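Side-chain contact in secreted effector CSEP0064 (Blumeria graminis f. sp. hordei, PDB 6FMB), which binds host RNA as a non-catalytic RNase homolog and inhibits the ribosomal RNA degradation set off by ribosome-inactivating proteins, preventing host cell death: residues F25-K29 with E30-G34. Residues are numbered along the deposited sequence; the frame is centred on the assembly and turned at random. Where two conformers were deposited one is given.
Sequences FNYRK and ESFHG
The rings of Y27 and F32 lie nearly parallel in an offset stack, their centroids 4.2 Å apart and their planes at 13°. F32 CG sits over the centre of the Y27 ring, while N26 OD1 is poised above the rim of the other face. On the F32 ring, Y27 CZ covers one side near the rim; to the opposite side the H33 ring turns its edge, with CD2 over the centre. The offset carries the F32 ring toward the hydroxyl end of Y27: F32 CD1 meets Y27 CE1 at 3.5 Å, and F32 CE1 lies 3.6 Å from Y27 OH. F32 CB also makes a CH-pi contact over the face of Y27. In F32, chi1 of -173° sets CG anti to the backbone N and lays the ring over that face.

R28 O accepts two bonds from one face of its carbonyl plane, from S31 OG at 2.7 Å and from S31 N at 3.0 Å. The backbone hydrogen bond is bent, with an N-H...O angle of 143°. K29 and E30 run side by side, though K29 NZ stays 4.3 Å from E30 OE1, beyond a salt bridge. The S31 N bond closes a type II beta turn, R28 to S31, bracketed by the Y27-F32 stack, in the exposed loop joining helix 14-24 to strand 37-39 of this RNase-like fold.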
loop_
_atom_site.group_PDB
_atom_site.type_symbol
_atom_site.label_atom_id
_atom_site.label_comp_id
_atom_site.label_asym_id
_atom_site.label_seq_id
_atom_site.Cartn_x
_atom_site.Cartn_y
_atom_site.Cartn_z
ATOM N N PHE A 25 7.869 -4.381 4.152
ATOM C CA PHE A 25 8.961 -5.380 4.151
ATOM C C PHE A 25 9.747 -5.466 5.465
ATOM O O PHE A 25 10.707 -6.216 5.560
ATOM C CB PHE A 25 9.853 -5.228 2.891
ATOM C CG PHE A 25 9.212 -5.831 1.662
ATOM C CD1 PHE A 25 8.287 -5.120 0.896
ATOM C CD2 PHE A 25 9.477 -7.135 1.308
ATOM C CE1 PHE A 25 7.628 -5.710 -0.177
ATOM C CE2 PHE A 25 8.847 -7.717 0.210
ATOM C CZ PHE A 25 7.915 -7.007 -0.523
ATOM N N ASN A 26 9.277 -4.760 6.497
ATOM C CA ASN A 26 9.933 -4.778 7.813
ATOM C C ASN A 26 9.423 -5.874 8.732
ATOM O O ASN A 26 10.112 -6.212 9.684
ATOM C CB ASN A 26 9.717 -3.413 8.504
ATOM C CG ASN A 26 10.513 -3.263 9.780
ATOM O OD1 ASN A 26 9.960 -3.219 10.905
ATOM N ND2 ASN A 26 11.792 -3.189 9.638
ATOM N N TYR A 27 8.209 -6.379 8.502
ATOM C CA TYR A 27 7.518 -7.249 9.475
ATOM C C TYR A 27 7.258 -8.633 8.883
ATOM O O TYR A 27 7.023 -8.768 7.690
ATOM C CB TYR A 27 6.161 -6.649 9.869
ATOM C CG TYR A 27 6.269 -5.270 10.484
ATOM C CD1 TYR A 27 6.765 -5.089 11.784
ATOM C CD2 TYR A 27 5.866 -4.132 9.781
ATOM C CE1 TYR A 27 6.866 -3.829 12.344
ATOM C CE2 TYR A 27 5.976 -2.856 10.341
ATOM C CZ TYR A 27 6.486 -2.714 11.616
ATOM O OH TYR A 27 6.571 -1.455 12.160
ATOM N N ARG A 28 7.376 -9.627 9.744
ATOM C CA ARG A 28 6.898 -11.008 9.353
ATOM C C ARG A 28 5.308 -10.938 8.896
ATOM O O ARG A 28 4.493 -10.131 9.397
ATOM C CB ARG A 28 6.976 -11.983 10.560
ATOM C CG ARG A 28 8.319 -12.183 11.292
ATOM C CD ARG A 28 8.196 -12.690 12.790
ATOM N NE ARG A 28 8.809 -14.015 12.838
ATOM C CZ ARG A 28 9.215 -14.789 13.832
ATOM N NH1 ARG A 28 9.686 -15.912 13.372
ATOM N NH2 ARG A 28 9.019 -14.653 15.130
ATOM N N LYS A 29 4.983 -11.867 8.022
ATOM C CA LYS A 29 3.610 -11.951 7.509
ATOM C C LYS A 29 2.539 -11.831 8.601
ATOM O O LYS A 29 2.549 -12.579 9.591
ATOM C CB LYS A 29 3.415 -13.287 6.773
ATOM C CG LYS A 29 1.994 -13.494 6.282
ATOM C CD LYS A 29 1.793 -14.819 5.570
ATOM C CE LYS A 29 0.324 -14.994 5.255
ATOM N NZ LYS A 29 -0.080 -16.193 4.477
ATOM N N GLU A 30 1.618 -10.889 8.400
ATOM C CA GLU A 30 0.434 -10.673 9.243
ATOM C C GLU A 30 0.733 -10.429 10.716
ATOM O O GLU A 30 -0.120 -10.614 11.539
ATOM C CB GLU A 30 -0.582 -11.818 9.040
ATOM C CG GLU A 30 -1.115 -11.687 7.625
ATOM C CD GLU A 30 -2.155 -12.643 7.150
ATOM O OE1 GLU A 30 -2.285 -12.731 5.909
ATOM O OE2 GLU A 30 -2.882 -13.217 7.941
ATOM N N SER A 31 1.935 -9.967 11.027
ATOM C CA SER A 31 2.357 -9.873 12.441
ATOM C C SER A 31 2.240 -8.465 13.034
ATOM O O SER A 31 2.386 -8.315 14.253
ATOM C CB SER A 31 3.784 -10.374 12.581
ATOM O OG SER A 31 4.710 -9.451 12.033
ATOM N N PHE A 32 2.010 -7.446 12.202
ATOM C CA PHE A 32 1.885 -6.062 12.688
ATOM C C PHE A 32 0.427 -5.651 12.535
ATOM O O PHE A 32 -0.005 -5.198 11.473
ATOM C CB PHE A 32 2.839 -5.121 11.927
ATOM C CG PHE A 32 2.887 -3.720 12.480
ATOM C CD1 PHE A 32 3.602 -3.426 13.645
ATOM C CD2 PHE A 32 2.220 -2.683 11.834
ATOM C CE1 PHE A 32 3.632 -2.138 14.150
ATOM C CE2 PHE A 32 2.262 -1.389 12.338
ATOM C CZ PHE A 32 2.987 -1.113 13.481
ATOM N N HIS A 33 -0.345 -5.889 13.596
ATOM C CA HIS A 33 -1.779 -5.607 13.617
ATOM C C HIS A 33 -2.494 -6.263 12.415
ATOM O O HIS A 33 -3.410 -5.693 11.854
ATOM C CB HIS A 33 -2.005 -4.080 13.679
ATOM C CG HIS A 33 -1.282 -3.423 14.813
ATOM N ND1 HIS A 33 -1.844 -3.278 16.058
ATOM C CD2 HIS A 33 -0.036 -2.891 14.903
ATOM C CE1 HIS A 33 -0.986 -2.682 16.864
ATOM N NE2 HIS A 33 0.122 -2.439 16.192
ATOM N N GLY A 34 -2.064 -7.477 12.073
ATOM C CA GLY A 34 -2.692 -8.247 11.006
ATOM C C GLY A 34 -2.068 -8.133 9.621
ATOM O O GLY A 34 -2.512 -8.829 8.699
#